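Local coordinates for probable zinc protease (Pseudomonas aeruginosa, PDB 4NNZ), which probably hydrolyses peptide bonds as the M16-family PA0372 subunit of the heterodimeric zinc protease PA0371-PA0372, at residues V18-D23 against D201-L206; T7-L12 against L382-I387; E146-A151 against R414-Q419; T84-T89 against S156-P161. One frame throughout, in Å; residues are numbered along the deposited sequence.

Interaction 1: V18-D23 against D201-L206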
loop_
_atom_site.group_PDB
_atom_site.type_symbol
_atom_site.label_atom_id
_atom_site.label_comp_id
_atom_site.label_asym_id
_atom_site.label_seq_id
_atom_site.Cartn_x
_atom_site.Cartn_y
_atom_site.Cartn_z
ATOM N N VAL A 18 -18.729 18.374 -19.925
ATOM C CA VAL A 18 -18.642 18.082 -21.330
ATOM C C VAL A 18 -17.668 19.030 -21.972
ATOM O O VAL A 18 -17.716 20.199 -21.741
ATOM C CB VAL A 18 -20.015 18.155 -22.014
ATOM C CG1 VAL A 18 -19.885 17.800 -23.465
ATOM C CG2 VAL A 18 -20.999 17.217 -21.349
ATOM N N ILE A 19 -16.752 18.502 -22.753
ATOM C CA ILE A 19 -15.824 19.342 -23.461
ATOM C C ILE A 19 -15.881 19.065 -24.932
ATOM O O ILE A 19 -15.853 17.941 -25.342
ATOM C CB ILE A 19 -14.400 19.189 -22.946
ATOM C CG1 ILE A 19 -14.334 19.577 -21.484
ATOM C CG2 ILE A 19 -13.492 20.106 -23.718
ATOM C CD1 ILE A 19 -13.053 19.226 -20.795
ATOM N N VAL A 20 -16.006 20.113 -25.720
ATOM C CA VAL A 20 -16.149 19.972 -27.158
ATOM C C VAL A 20 -15.195 20.818 -27.953
ATOM O O VAL A 20 -15.129 21.997 -27.764
ATOM C CB VAL A 20 -17.557 20.343 -27.617
ATOM C CG1 VAL A 20 -17.706 20.068 -29.075
ATOM C CG2 VAL A 20 -18.577 19.542 -26.874
ATOM N N ARG A 21 -14.477 20.199 -28.867
ATOM C CA ARG A 21 -13.692 20.947 -29.815
ATOM C C ARG A 21 -14.023 20.625 -31.251
ATOM O O ARG A 21 -14.017 19.495 -31.652
ATOM C CB ARG A 21 -12.222 20.740 -29.598
ATOM C CG ARG A 21 -11.438 21.680 -30.459
ATOM C CD ARG A 21 -9.979 21.445 -30.282
ATOM N NE ARG A 21 -9.613 21.674 -28.910
ATOM C CZ ARG A 21 -8.378 21.603 -28.462
ATOM N NH1 ARG A 21 -7.405 21.317 -29.293
ATOM N NH2 ARG A 21 -8.125 21.814 -27.195
ATOM N N GLU A 22 -14.299 21.654 -32.027
ATOM C CA GLU A 22 -14.686 21.499 -33.402
ATOM C C GLU A 22 -13.497 21.483 -34.319
ATOM O O GLU A 22 -12.633 22.297 -34.208
ATOM C CB GLU A 22 -15.609 22.628 -33.781
ATOM C CG GLU A 22 -16.812 22.708 -32.877
ATOM C CD GLU A 22 -17.568 24.000 -33.016
ATOM O OE1 GLU A 22 -18.728 24.071 -32.566
ATOM O OE2 GLU A 22 -16.995 24.940 -33.576
ATOM N N ASP A 23 -13.436 20.497 -35.187
ATOM C CA ASP A 23 -12.443 20.448 -36.228
ATOM C C ASP A 23 -13.111 19.854 -37.448
ATOM O O ASP A 23 -13.424 18.701 -37.459
ATOM C CB ASP A 23 -11.286 19.590 -35.751
ATOM C CG ASP A 23 -10.205 19.442 -36.763
ATOM O OD1 ASP A 23 -10.464 19.624 -37.944
ATOM O OD2 ASP A 23 -9.075 19.124 -36.383
ATOM N N ASP A 201 -23.107 23.142 -30.020
ATOM C CA ASP A 201 -24.509 23.074 -29.709
ATOM C C ASP A 201 -25.131 21.750 -30.021
ATOM O O ASP A 201 -26.004 21.283 -29.334
ATOM C CB ASP A 201 -25.242 24.219 -30.339
ATOM C CG ASP A 201 -25.179 25.433 -29.497
ATOM O OD1 ASP A 201 -25.537 25.348 -28.318
ATOM O OD2 ASP A 201 -24.732 26.464 -29.990
ATOM N N GLU A 202 -24.684 21.166 -31.095
ATOM C CA GLU A 202 -25.176 19.893 -31.449
ATOM C C GLU A 202 -24.818 18.918 -30.363
ATOM O O GLU A 202 -25.642 18.166 -29.938
ATOM C CB GLU A 202 -24.476 19.488 -32.724
ATOM C CG GLU A 202 -25.159 18.433 -33.552
ATOM C CD GLU A 202 -24.752 18.535 -34.995
ATOM O OE1 GLU A 202 -25.640 18.563 -35.877
ATOM O OE2 GLU A 202 -23.541 18.621 -35.235
ATOM N N VAL A 203 -23.574 18.924 -29.920
ATOM C CA VAL A 203 -23.140 18.006 -28.881
ATOM C C VAL A 203 -23.868 18.253 -27.569
ATOM O O VAL A 203 -24.269 17.341 -26.885
ATOM C CB VAL A 203 -21.630 18.110 -28.651
ATOM C CG1 VAL A 203 -21.202 17.229 -27.508
ATOM C CG2 VAL A 203 -20.871 17.751 -29.893
ATOM N N LYS A 204 -24.071 19.512 -27.248
ATOM C CA LYS A 204 -24.682 19.861 -26.005
ATOM C C LYS A 204 -26.041 19.245 -25.945
ATOM O O LYS A 204 -26.454 18.744 -24.933
ATOM C CB LYS A 204 -24.819 21.358 -25.924
ATOM C CG LYS A 204 -25.611 21.830 -24.735
ATOM C CD LYS A 204 -25.366 23.311 -24.475
ATOM C CE LYS A 204 -25.410 23.661 -22.996
ATOM N NZ LYS A 204 -24.487 24.759 -22.628
ATOM N N THR A 205 -26.740 19.278 -27.050
ATOM C CA THR A 205 -28.066 18.746 -27.097
ATOM C C THR A 205 -28.139 17.265 -26.856
ATOM O O THR A 205 -29.015 16.799 -26.187
ATOM C CB THR A 205 -28.693 19.085 -28.442
ATOM O OG1 THR A 205 -28.749 20.496 -28.568
ATOM C CG2 THR A 205 -30.062 18.530 -28.542
ATOM N N LEU A 206 -27.244 16.521 -27.464
ATOM C CA LEU A 206 -27.230 15.081 -27.322
ATOM C C LEU A 206 -26.907 14.612 -25.938
ATOM O O LEU A 206 -27.428 13.631 -25.486
ATOM C CB LEU A 206 -26.333 14.439 -28.348
ATOM C CG LEU A 206 -26.900 14.657 -29.728
ATOM C CD1 LEU A 206 -26.337 15.937 -30.266
ATOM C CD2 LEU A 206 -26.597 13.502 -30.651
#
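V203 of helix 200-211 packs on V20 and V18 of strand 17-22, and beside it the carbonyl oxygen of D201 is gripped twice by one residue: T205 OG1 donates to D201 O at 3.0 Å, and T205 N donates to the same oxygen at 3.1 Å. The two donors reach it from opposite faces of the carbonyl plane, the hydroxyl tilted 22° from that plane, which ties the T205 side chain back to its own helix. This is helix-on-sheet packing in the alpha+beta fold of M16 peptidases. Strand 17-22 belongs to a six-stranded mixed sheet, and its parallel neighbour 190-196 runs on through a short loop into the helix that lies over it. Alternation along the strand sets the sides: V18 and V20 face the helix, whereas I19 faces away, toward I374 of helix 367-379. The nearest CA atoms, those of V20 and V203, are 7.5 Å apart, a gap filled by the valine side chains, and no hydrogen bond crosses. V203 also touches V194 of strand 190-196, so it spans that strand and 17-22, and V198 in the loop before the helix. The main encounter is tip to tip. V203 CG1, set anti to its backbone nitrogen (chi1 176°), comes within 3.6 Å of V20 CG2, while its other branch, V203 CG2, sits 4.0 Å from V20 CG1. V18 joins more loosely, with V18 CG1 4.3 Å from V203 CG1.

Interaction 2: T7-L12 against L382-I387; sequences THEFSL and LSWKLI
W384 meets the strand 7-11 in two ways, at the edge of its indole and over its face. At the edge, W384 NE1 donates to E9 OE2 at 2.6 Å, with an N-H...O angle of 166° and the acceptor close to the indole plane. The carboxylate, by contrast, is met from above its own plane, its oxygen lying under an N-H that arrives 52° out of it. Over the face, the methyl T7 CG2 stands 4.0 Å from the centroid of the six-membered ring of W384, a CH-pi contact. K385 CG lies 4.1 Å above the opposite face of W384, so the aliphatic part of the lysine and the threonine methyl hold the indole between them. The indole also touches I19 of strand 17-22 and E378 of helix 367-379. T7 and E9 reach the ring together because alternate residues of a strand point to the same side; E9 adds an extended side chain, with CG anti to the backbone N. Strand 7-11 is an outermost strand of the six-stranded mixed sheet, and the tryptophan comes from the type I turn S383-L386 that leads into helix 386-396. S383 OG caps the start of that turn by accepting from K385 N at 3.1 Å. Farther out, E9 OE1 forms a salt bridge with K17 NZ on the neighbouring strand, while OE2 takes the indole N-H; K385 NZ, 4.5 Å from E9 OE2, is too distant for a salt bridge but would probably favour a charged carboxylate.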
loop_
_atom_site.group_PDB
_atom_site.type_symbol
_atom_site.label_atom_id
_atom_site.label_comp_id
_atom_site.label_asym_id
_atom_site.label_seq_id
_atom_site.Cartn_x
_atom_site.Cartn_y
_atom_site.Cartn_z
ATOM N N THR A 7 -12.822 25.712 -28.531
ATOM C CA THR A 7 -13.106 24.709 -27.519
ATOM C C THR A 7 -14.036 25.169 -26.431
ATOM O O THR A 7 -13.770 26.144 -25.790
ATOM C CB THR A 7 -11.820 24.340 -26.820
ATOM O OG1 THR A 7 -10.794 24.249 -27.795
ATOM C CG2 THR A 7 -11.970 23.032 -26.131
ATOM N N HIS A 8 -15.087 24.410 -26.169
ATOM C CA HIS A 8 -16.111 24.802 -25.218
ATOM C C HIS A 8 -16.323 23.865 -24.056
ATOM O O HIS A 8 -16.296 22.684 -24.226
ATOM C CB HIS A 8 -17.429 24.859 -25.922
ATOM C CG HIS A 8 -17.391 25.578 -27.220
ATOM N ND1 HIS A 8 -17.559 26.937 -27.316
ATOM C CD2 HIS A 8 -17.226 25.127 -28.481
ATOM C CE1 HIS A 8 -17.492 27.294 -28.581
ATOM N NE2 HIS A 8 -17.290 26.214 -29.307
ATOM N N GLU A 9 -16.583 24.405 -22.878
ATOM C CA GLU A 9 -16.815 23.599 -21.702
ATOM C C GLU A 9 -18.140 23.874 -20.999
ATOM O O GLU A 9 -18.384 24.966 -20.547
ATOM C CB GLU A 9 -15.667 23.876 -20.764
ATOM C CG GLU A 9 -15.862 23.545 -19.316
ATOM C CD GLU A 9 -14.551 23.493 -18.587
ATOM O OE1 GLU A 9 -14.476 22.840 -17.540
ATOM O OE2 GLU A 9 -13.588 24.105 -19.055
ATOM N N PHE A 10 -18.985 22.865 -20.891
ATOM C CA PHE A 10 -20.198 22.983 -20.108
ATOM C C PHE A 10 -20.436 21.772 -19.234
ATOM O O PHE A 10 -19.956 20.729 -19.527
ATOM C CB PHE A 10 -21.389 23.229 -21.005
ATOM C CG PHE A 10 -21.696 22.103 -21.926
ATOM C CD1 PHE A 10 -21.002 21.948 -23.089
ATOM C CD2 PHE A 10 -22.697 21.225 -21.634
ATOM C CE1 PHE A 10 -21.293 20.936 -23.947
ATOM C CE2 PHE A 10 -23.002 20.209 -22.487
ATOM C CZ PHE A 10 -22.295 20.066 -23.648
ATOM N N SER A 11 -21.163 21.921 -18.148
ATOM C CA SER A 11 -21.458 20.782 -17.313
ATOM C C SER A 11 -22.914 20.590 -17.105
ATOM O O SER A 11 -23.587 21.483 -16.741
ATOM C CB SER A 11 -20.816 20.918 -15.961
ATOM O OG SER A 11 -19.518 21.410 -16.068
ATOM N N LEU A 12 -23.376 19.375 -17.260
ATOM C CA LEU A 12 -24.757 19.060 -17.070
ATOM C C LEU A 12 -25.121 19.098 -15.635
ATOM O O LEU A 12 -24.290 19.198 -14.774
ATOM C CB LEU A 12 -25.090 17.702 -17.619
ATOM C CG LEU A 12 -24.695 17.521 -19.061
ATOM C CD1 LEU A 12 -25.399 16.321 -19.611
ATOM C CD2 LEU A 12 -25.052 18.724 -19.887
ATOM N N LEU A 382 -6.593 18.691 -13.366
ATOM C CA LEU A 382 -5.926 19.776 -14.002
ATOM C C LEU A 382 -6.849 20.213 -15.105
ATOM O O LEU A 382 -7.522 19.404 -15.677
ATOM C CB LEU A 382 -4.613 19.286 -14.562
ATOM C CG LEU A 382 -3.549 18.783 -13.611
ATOM C CD1 LEU A 382 -2.337 18.300 -14.356
ATOM C CD2 LEU A 382 -3.135 19.877 -12.685
ATOM N N SER A 383 -6.911 21.502 -15.377
ATOM C CA SER A 383 -7.746 22.019 -16.444
ATOM C C SER A 383 -7.205 21.709 -17.804
ATOM O O SER A 383 -6.024 21.564 -17.965
ATOM C CB SER A 383 -7.877 23.517 -16.337
ATOM O OG SER A 383 -8.737 23.994 -17.334
ATOM N N TRP A 384 -8.067 21.641 -18.795
ATOM C CA TRP A 384 -7.610 21.477 -20.148
ATOM C C TRP A 384 -6.937 22.715 -20.673
ATOM O O TRP A 384 -6.254 22.664 -21.648
ATOM C CB TRP A 384 -8.740 21.088 -21.069
ATOM C CG TRP A 384 -9.819 22.036 -21.056
ATOM C CD1 TRP A 384 -10.811 22.087 -20.181
ATOM C CD2 TRP A 384 -10.015 23.102 -21.957
ATOM N NE1 TRP A 384 -11.634 23.115 -20.467
ATOM C CE2 TRP A 384 -11.156 23.760 -21.566
ATOM C CE3 TRP A 384 -9.332 23.566 -23.058
ATOM C CZ2 TRP A 384 -11.635 24.854 -22.233
ATOM C CZ3 TRP A 384 -9.802 24.637 -23.705
ATOM C CH2 TRP A 384 -10.938 25.274 -23.299
ATOM N N LYS A 385 -7.138 23.832 -20.008
ATOM C CA LYS A 385 -6.617 25.097 -20.466
ATOM C C LYS A 385 -5.131 25.080 -20.456
ATOM O O LYS A 385 -4.500 25.880 -21.078
ATOM C CB LYS A 385 -7.138 26.247 -19.638
ATOM C CG LYS A 385 -8.641 26.274 -19.561
ATOM C CD LYS A 385 -9.210 27.531 -20.140
ATOM C CE LYS A 385 -10.688 27.605 -19.843
ATOM N NZ LYS A 385 -10.990 27.783 -18.404
ATOM N N LEU A 386 -4.590 24.110 -19.766
ATOM C CA LEU A 386 -3.168 23.986 -19.618
ATOM C C LEU A 386 -2.463 23.775 -20.915
ATOM O O LEU A 386 -1.405 24.312 -21.122
ATOM C CB LEU A 386 -2.857 22.832 -18.712
ATOM C CG LEU A 386 -2.653 23.274 -17.289
ATOM C CD1 LEU A 386 -3.849 22.922 -16.437
ATOM C CD2 LEU A 386 -1.418 22.588 -16.775
ATOM N N ILE A 387 -3.062 23.008 -21.795
ATOM C CA ILE A 387 -2.351 22.539 -22.934
ATOM C C ILE A 387 -1.865 23.742 -23.678
ATOM O O ILE A 387 -0.740 23.778 -24.113
ATOM C CB ILE A 387 -3.277 21.775 -23.869
ATOM C CG1 ILE A 387 -3.800 20.526 -23.202
ATOM C CG2 ILE A 387 -2.559 21.385 -25.130
ATOM C CD1 ILE A 387 -5.122 20.062 -23.747
#

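Interaction 3: E146-A151 against R414-Q419; sequences ERFKAA and RLTLAQ
F148 leaves helix 140-152 with CG anti to its backbone N (chi1 160°), a torsion that swings the ring from CB toward strand 415-422. The setting is a helix laid on one face of a five-stranded mixed sheet: the short axes of 146-151 and 415-419 run nearly antiparallel, at 157°, and approach to 8.7 Å. Beyond CG, F148 CD1 meets two apolar groups, T416 CG2 at 4.0 Å and A418 CB at 4.2 Å. One atom farther on, F148 CE1 has T416 CB at 3.9 Å and comes still closer to the carbonyl oxygen, 3.4 Å from T416 O, which lies at the ring's edge near its plane. At the tip, F148 CZ is 4.2 Å from T416 O. No hydrogen bond crosses; the contact is van der Waals packing, including the ring edge against the T416 carbonyl. T416 and A418 share the helix-facing side of the strand, while L417 points to the other side and reaches E329 of helix 325-341. The ring also touches I248 on strand 246-253. On another side of the helix, R147 NH1 donates to the P231 carbonyl oxygen of the second subunit. One turn along from F148, A151 CB packs against T416 CG2 at 4.0 Å.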
loop_
_atom_site.group_PDB
_atom_site.type_symbol
_atom_site.label_atom_id
_atom_site.label_comp_id
_atom_site.label_asym_id
_atom_site.label_seq_id
_atom_site.Cartn_x
_atom_site.Cartn_y
_atom_site.Cartn_z
ATOM N N GLU A 146 6.789 -4.179 -11.359
ATOM C CA GLU A 146 5.712 -4.207 -10.409
ATOM C C GLU A 146 6.255 -4.118 -9.018
ATOM O O GLU A 146 5.762 -3.386 -8.224
ATOM C CB GLU A 146 4.941 -5.485 -10.574
ATOM C CG GLU A 146 3.568 -5.471 -10.007
ATOM C CD GLU A 146 2.921 -6.802 -10.121
ATOM O OE1 GLU A 146 3.563 -7.773 -9.772
ATOM O OE2 GLU A 146 1.790 -6.886 -10.562
ATOM N N ARG A 147 7.289 -4.874 -8.751
ATOM C CA ARG A 147 8.009 -4.787 -7.520
ATOM C C ARG A 147 8.660 -3.453 -7.285
ATOM O O ARG A 147 8.687 -2.981 -6.196
ATOM C CB ARG A 147 9.108 -5.826 -7.485
ATOM C CG ARG A 147 8.741 -7.238 -7.837
ATOM C CD ARG A 147 7.810 -7.816 -6.833
ATOM N NE ARG A 147 7.216 -9.043 -7.276
ATOM C CZ ARG A 147 7.729 -10.225 -7.042
ATOM N NH1 ARG A 147 8.851 -10.344 -6.399
ATOM N NH2 ARG A 147 7.114 -11.280 -7.457
ATOM N N PHE A 148 9.244 -2.877 -8.310
ATOM C CA PHE A 148 9.974 -1.643 -8.186
ATOM C C PHE A 148 9.036 -0.560 -7.790
ATOM O O PHE A 148 9.320 0.219 -6.936
ATOM C CB PHE A 148 10.684 -1.330 -9.503
ATOM C CG PHE A 148 11.078 0.087 -9.674
ATOM C CD1 PHE A 148 12.170 0.588 -9.032
ATOM C CD2 PHE A 148 10.369 0.906 -10.495
ATOM C CE1 PHE A 148 12.536 1.883 -9.193
ATOM C CE2 PHE A 148 10.721 2.209 -10.661
ATOM C CZ PHE A 148 11.812 2.692 -10.017
ATOM N N LYS A 149 7.901 -0.557 -8.439
ATOM C CA LYS A 149 6.852 0.377 -8.171
ATOM C C LYS A 149 6.270 0.272 -6.781
ATOM O O LYS A 149 6.030 1.268 -6.179
ATOM C CB LYS A 149 5.757 0.262 -9.218
ATOM C CG LYS A 149 4.912 1.502 -9.338
ATOM C CD LYS A 149 4.253 1.648 -10.680
ATOM C CE LYS A 149 2.997 2.481 -10.615
ATOM N NZ LYS A 149 1.795 1.640 -10.561
ATOM N N ALA A 150 6.079 -0.920 -6.261
ATOM C CA ALA A 150 5.655 -1.063 -4.903
ATOM C C ALA A 150 6.639 -0.506 -3.861
ATOM O O ALA A 150 6.246 0.145 -2.947
ATOM C CB ALA A 150 5.343 -2.506 -4.629
ATOM N N ALA A 151 7.912 -0.787 -4.010
ATOM C CA ALA A 151 8.935 -0.208 -3.181
ATOM C C ALA A 151 9.089 1.297 -3.332
ATOM O O ALA A 151 9.363 1.969 -2.392
ATOM C CB ALA A 151 10.246 -0.899 -3.396
ATOM N N ARG A 414 15.669 9.918 -1.970
ATOM C CA ARG A 414 14.493 9.845 -2.779
ATOM C C ARG A 414 14.533 8.701 -3.748
ATOM O O ARG A 414 13.693 8.578 -4.559
ATOM C CB ARG A 414 14.316 11.142 -3.528
ATOM C CG ARG A 414 14.027 12.309 -2.645
ATOM C CD ARG A 414 14.314 13.607 -3.330
ATOM N NE ARG A 414 13.652 14.691 -2.657
ATOM C CZ ARG A 414 14.167 15.384 -1.663
ATOM N NH1 ARG A 414 15.358 15.126 -1.237
ATOM N NH2 ARG A 414 13.489 16.348 -1.116
ATOM N N LEU A 415 15.535 7.871 -3.626
ATOM C CA LEU A 415 15.835 6.869 -4.592
ATOM C C LEU A 415 15.345 5.475 -4.269
ATOM O O LEU A 415 15.532 5.005 -3.191
ATOM C CB LEU A 415 17.333 6.820 -4.781
ATOM C CG LEU A 415 17.894 5.653 -5.555
ATOM C CD1 LEU A 415 17.613 5.844 -7.018
ATOM C CD2 LEU A 415 19.364 5.549 -5.326
ATOM N N THR A 416 14.711 4.842 -5.242
ATOM C CA THR A 416 14.494 3.420 -5.288
ATOM C C THR A 416 15.284 2.903 -6.460
ATOM O O THR A 416 15.102 3.319 -7.553
ATOM C CB THR A 416 13.039 3.069 -5.550
ATOM O OG1 THR A 416 12.196 3.866 -4.755
ATOM C CG2 THR A 416 12.774 1.685 -5.216
ATOM N N LEU A 417 16.186 1.995 -6.196
ATOM C CA LEU A 417 17.007 1.412 -7.213
ATOM C C LEU A 417 16.827 -0.085 -7.227
ATOM O O LEU A 417 16.867 -0.699 -6.216
ATOM C CB LEU A 417 18.460 1.753 -6.959
ATOM C CG LEU A 417 19.486 1.039 -7.801
ATOM C CD1 LEU A 417 20.714 1.868 -7.955
ATOM C CD2 LEU A 417 19.824 -0.299 -7.226
ATOM N N ALA A 418 16.624 -0.666 -8.392
ATOM C CA ALA A 418 16.484 -2.097 -8.492
ATOM C C ALA A 418 17.394 -2.760 -9.499
ATOM O O ALA A 418 17.482 -2.316 -10.582
ATOM C CB ALA A 418 15.062 -2.446 -8.792
ATOM N N GLN A 419 18.027 -3.858 -9.131
ATOM C CA GLN A 419 18.828 -4.627 -10.048
ATOM C C GLN A 419 18.022 -5.801 -10.504
ATOM O O GLN A 419 17.531 -6.546 -9.712
ATOM C CB GLN A 419 20.109 -5.106 -9.380
ATOM C CG GLN A 419 20.858 -4.002 -8.672
ATOM C CD GLN A 419 22.300 -4.297 -8.343
ATOM O OE1 GLN A 419 22.680 -5.394 -8.030
ATOM N NE2 GLN A 419 23.100 -3.280 -8.379
#

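Interaction 4: T84-T89 against S156-P161; sequences TTDDYT and SGYHTP
The hairpin loop joining strands 80-84 and 89-96 presents D86 and D87, in succession, to Y158 in a short 3-10 segment. Y158 OH donates to D87 OD2 at 2.6 Å, using the syn lone pair of the carboxylate. D87 OD2 lies in the plane of the Y158 ring, yet the carboxylate and ring planes are turned 52° apart. The same ring is also flanked by D86: its CB is 3.9 Å from Y158 CE1, and D86 OD2 is 3.8 Å from Y158 CD1, in an oblique approach. D86 OD2 also makes a long, weak ion pair with K149 NZ. Within the loop an ST motif sets the bend, T85 OG1 accepting from Y88 N at 3.2 Å, while the backbone bond from T85 N to Y88 O, at 2.8 Å, closes the hairpin end. R306 N also bonds to D87 OD2, and OD1 is hydrogen-bonded to S40 OG; these partners would help to fix the rotation of the buried carboxylate. The Y158 ring itself meets Y153 edge-to-face. Y158 O accepts from K149 NZ, and the next residue, H159, meets H159 of the second subunit, their ring planes at about 55°.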
loop_
_atom_site.group_PDB
_atom_site.type_symbol
_atom_site.label_atom_id
_atom_site.label_comp_id
_atom_site.label_asym_id
_atom_site.label_seq_id
_atom_site.Cartn_x
_atom_site.Cartn_y
_atom_site.Cartn_z
ATOM N N THR A 84 -7.488 1.357 -18.540
ATOM C CA THR A 84 -7.488 1.637 -17.135
ATOM C C THR A 84 -6.079 1.881 -16.692
ATOM O O THR A 84 -5.218 1.145 -16.990
ATOM C CB THR A 84 -8.119 0.486 -16.356
ATOM O OG1 THR A 84 -9.466 0.330 -16.765
ATOM C CG2 THR A 84 -8.112 0.754 -14.924
ATOM N N THR A 85 -5.865 2.935 -15.955
ATOM C CA THR A 85 -4.567 3.251 -15.437
ATOM C C THR A 85 -4.716 3.483 -13.972
ATOM O O THR A 85 -5.701 3.154 -13.411
ATOM C CB THR A 85 -3.993 4.500 -16.080
ATOM O OG1 THR A 85 -4.669 5.638 -15.596
ATOM C CG2 THR A 85 -4.187 4.470 -17.509
ATOM N N ASP A 86 -3.706 4.041 -13.358
ATOM C CA ASP A 86 -3.758 4.324 -11.956
ATOM C C ASP A 86 -4.800 5.336 -11.618
ATOM O O ASP A 86 -5.545 5.175 -10.699
ATOM C CB ASP A 86 -2.405 4.819 -11.500
ATOM C CG ASP A 86 -1.320 3.795 -11.693
ATOM O OD1 ASP A 86 -1.623 2.670 -12.087
ATOM O OD2 ASP A 86 -0.161 4.085 -11.453
ATOM N N ASP A 87 -4.830 6.409 -12.372
ATOM C CA ASP A 87 -5.751 7.472 -12.118
ATOM C C ASP A 87 -7.020 7.536 -12.917
ATOM O O ASP A 87 -7.876 8.291 -12.573
ATOM C CB ASP A 87 -5.036 8.802 -12.198
ATOM C CG ASP A 87 -4.119 9.016 -11.050
ATOM O OD1 ASP A 87 -4.373 8.445 -10.005
ATOM O OD2 ASP A 87 -3.141 9.726 -11.178
ATOM N N TYR A 88 -7.157 6.764 -13.964
ATOM C CA TYR A 88 -8.351 6.872 -14.749
ATOM C C TYR A 88 -8.737 5.655 -15.546
ATOM O O TYR A 88 -7.982 4.755 -15.739
ATOM C CB TYR A 88 -8.275 8.090 -15.647
ATOM C CG TYR A 88 -7.083 8.094 -16.497
ATOM C CD1 TYR A 88 -7.044 7.378 -17.640
ATOM C CD2 TYR A 88 -5.975 8.772 -16.130
ATOM C CE1 TYR A 88 -5.928 7.361 -18.413
ATOM C CE2 TYR A 88 -4.860 8.775 -16.901
ATOM C CZ TYR A 88 -4.850 8.072 -18.043
ATOM O OH TYR A 88 -3.747 8.051 -18.798
ATOM N N THR A 89 -9.976 5.654 -15.979
ATOM C CA THR A 89 -10.492 4.698 -16.910
ATOM C C THR A 89 -11.157 5.401 -18.043
ATOM O O THR A 89 -12.036 6.163 -17.827
ATOM C CB THR A 89 -11.553 3.896 -16.242
ATOM O OG1 THR A 89 -11.018 3.415 -15.027
ATOM C CG2 THR A 89 -11.979 2.760 -17.100
ATOM N N SER A 156 1.594 6.058 -1.048
ATOM C CA SER A 156 0.518 6.350 -1.979
ATOM C C SER A 156 -0.123 5.179 -2.677
ATOM O O SER A 156 0.362 4.110 -2.670
ATOM C CB SER A 156 0.939 7.403 -2.989
ATOM O OG SER A 156 1.762 6.888 -3.985
ATOM N N GLY A 157 -1.222 5.443 -3.325
ATOM C CA GLY A 157 -1.963 4.434 -4.022
ATOM C C GLY A 157 -1.226 3.957 -5.233
ATOM O O GLY A 157 -1.562 2.979 -5.820
ATOM N N TYR A 158 -0.190 4.668 -5.587
ATOM C CA TYR A 158 0.550 4.345 -6.756
ATOM C C TYR A 158 1.250 3.058 -6.684
ATOM O O TYR A 158 1.632 2.559 -7.680
ATOM C CB TYR A 158 1.478 5.454 -7.156
ATOM C CG TYR A 158 0.770 6.604 -7.767
ATOM C CD1 TYR A 158 -0.401 6.428 -8.451
ATOM C CD2 TYR A 158 1.259 7.867 -7.647
ATOM C CE1 TYR A 158 -1.046 7.476 -8.993
ATOM C CE2 TYR A 158 0.606 8.920 -8.190
ATOM C CZ TYR A 158 -0.542 8.703 -8.859
ATOM O OH TYR A 158 -1.202 9.711 -9.417
ATOM N N HIS A 159 1.446 2.535 -5.502
ATOM C CA HIS A 159 2.112 1.269 -5.397
ATOM C C HIS A 159 1.312 0.124 -5.898
ATOM O O HIS A 159 1.871 -0.895 -6.203
ATOM C CB HIS A 159 2.726 0.987 -4.043
ATOM C CG HIS A 159 1.796 1.135 -2.892
ATOM N ND1 HIS A 159 0.609 0.459 -2.798
ATOM C CD2 HIS A 159 1.914 1.845 -1.751
ATOM C CE1 HIS A 159 0.018 0.774 -1.666
ATOM N NE2 HIS A 159 0.794 1.606 -1.006
ATOM N N THR A 160 0.026 0.296 -5.996
ATOM C CA THR A 160 -0.771 -0.825 -6.381
ATOM C C THR A 160 -0.744 -1.124 -7.864
ATOM O O THR A 160 -0.875 -0.247 -8.662
ATOM C CB THR A 160 -2.196 -0.851 -5.745
ATOM O OG1 THR A 160 -3.195 -0.886 -6.751
ATOM C CG2 THR A 160 -2.436 0.284 -4.828
ATOM N N PRO A 161 -0.560 -2.367 -8.243
ATOM C CA PRO A 161 -0.628 -2.722 -9.646
ATOM C C PRO A 161 -2.023 -2.625 -10.168
ATOM O O PRO A 161 -2.918 -3.118 -9.571
ATOM C CB PRO A 161 -0.203 -4.177 -9.653
ATOM C CG PRO A 161 -0.466 -4.665 -8.318
ATOM C CD PRO A 161 -0.223 -3.517 -7.418
#

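Overall arrangement
From the N terminus, 7-12 opens the widest loop, which interaction 2 closes at 382-387. Within it, interaction 1 joins 18-23 to 201-206, and within that again interaction 4 joins 84-89 to 156-161, tying the 80-84/89-96 hairpin loop of the six-stranded sheet to the loop after helix 140-152. Interaction 3 breaks this concentric order: 146-151 starts inside all three loops, but its partner 414-419 comes after them, so it crosses each. Interactions 1 and 2 share the six-stranded sheet through neighbouring strands 7-11 and 17-22, linking it to helix 200-211 and to the turn before helix 386-396. Interactions 3 and 4 touch through K149, and interaction 3 reaches the five-stranded sheet.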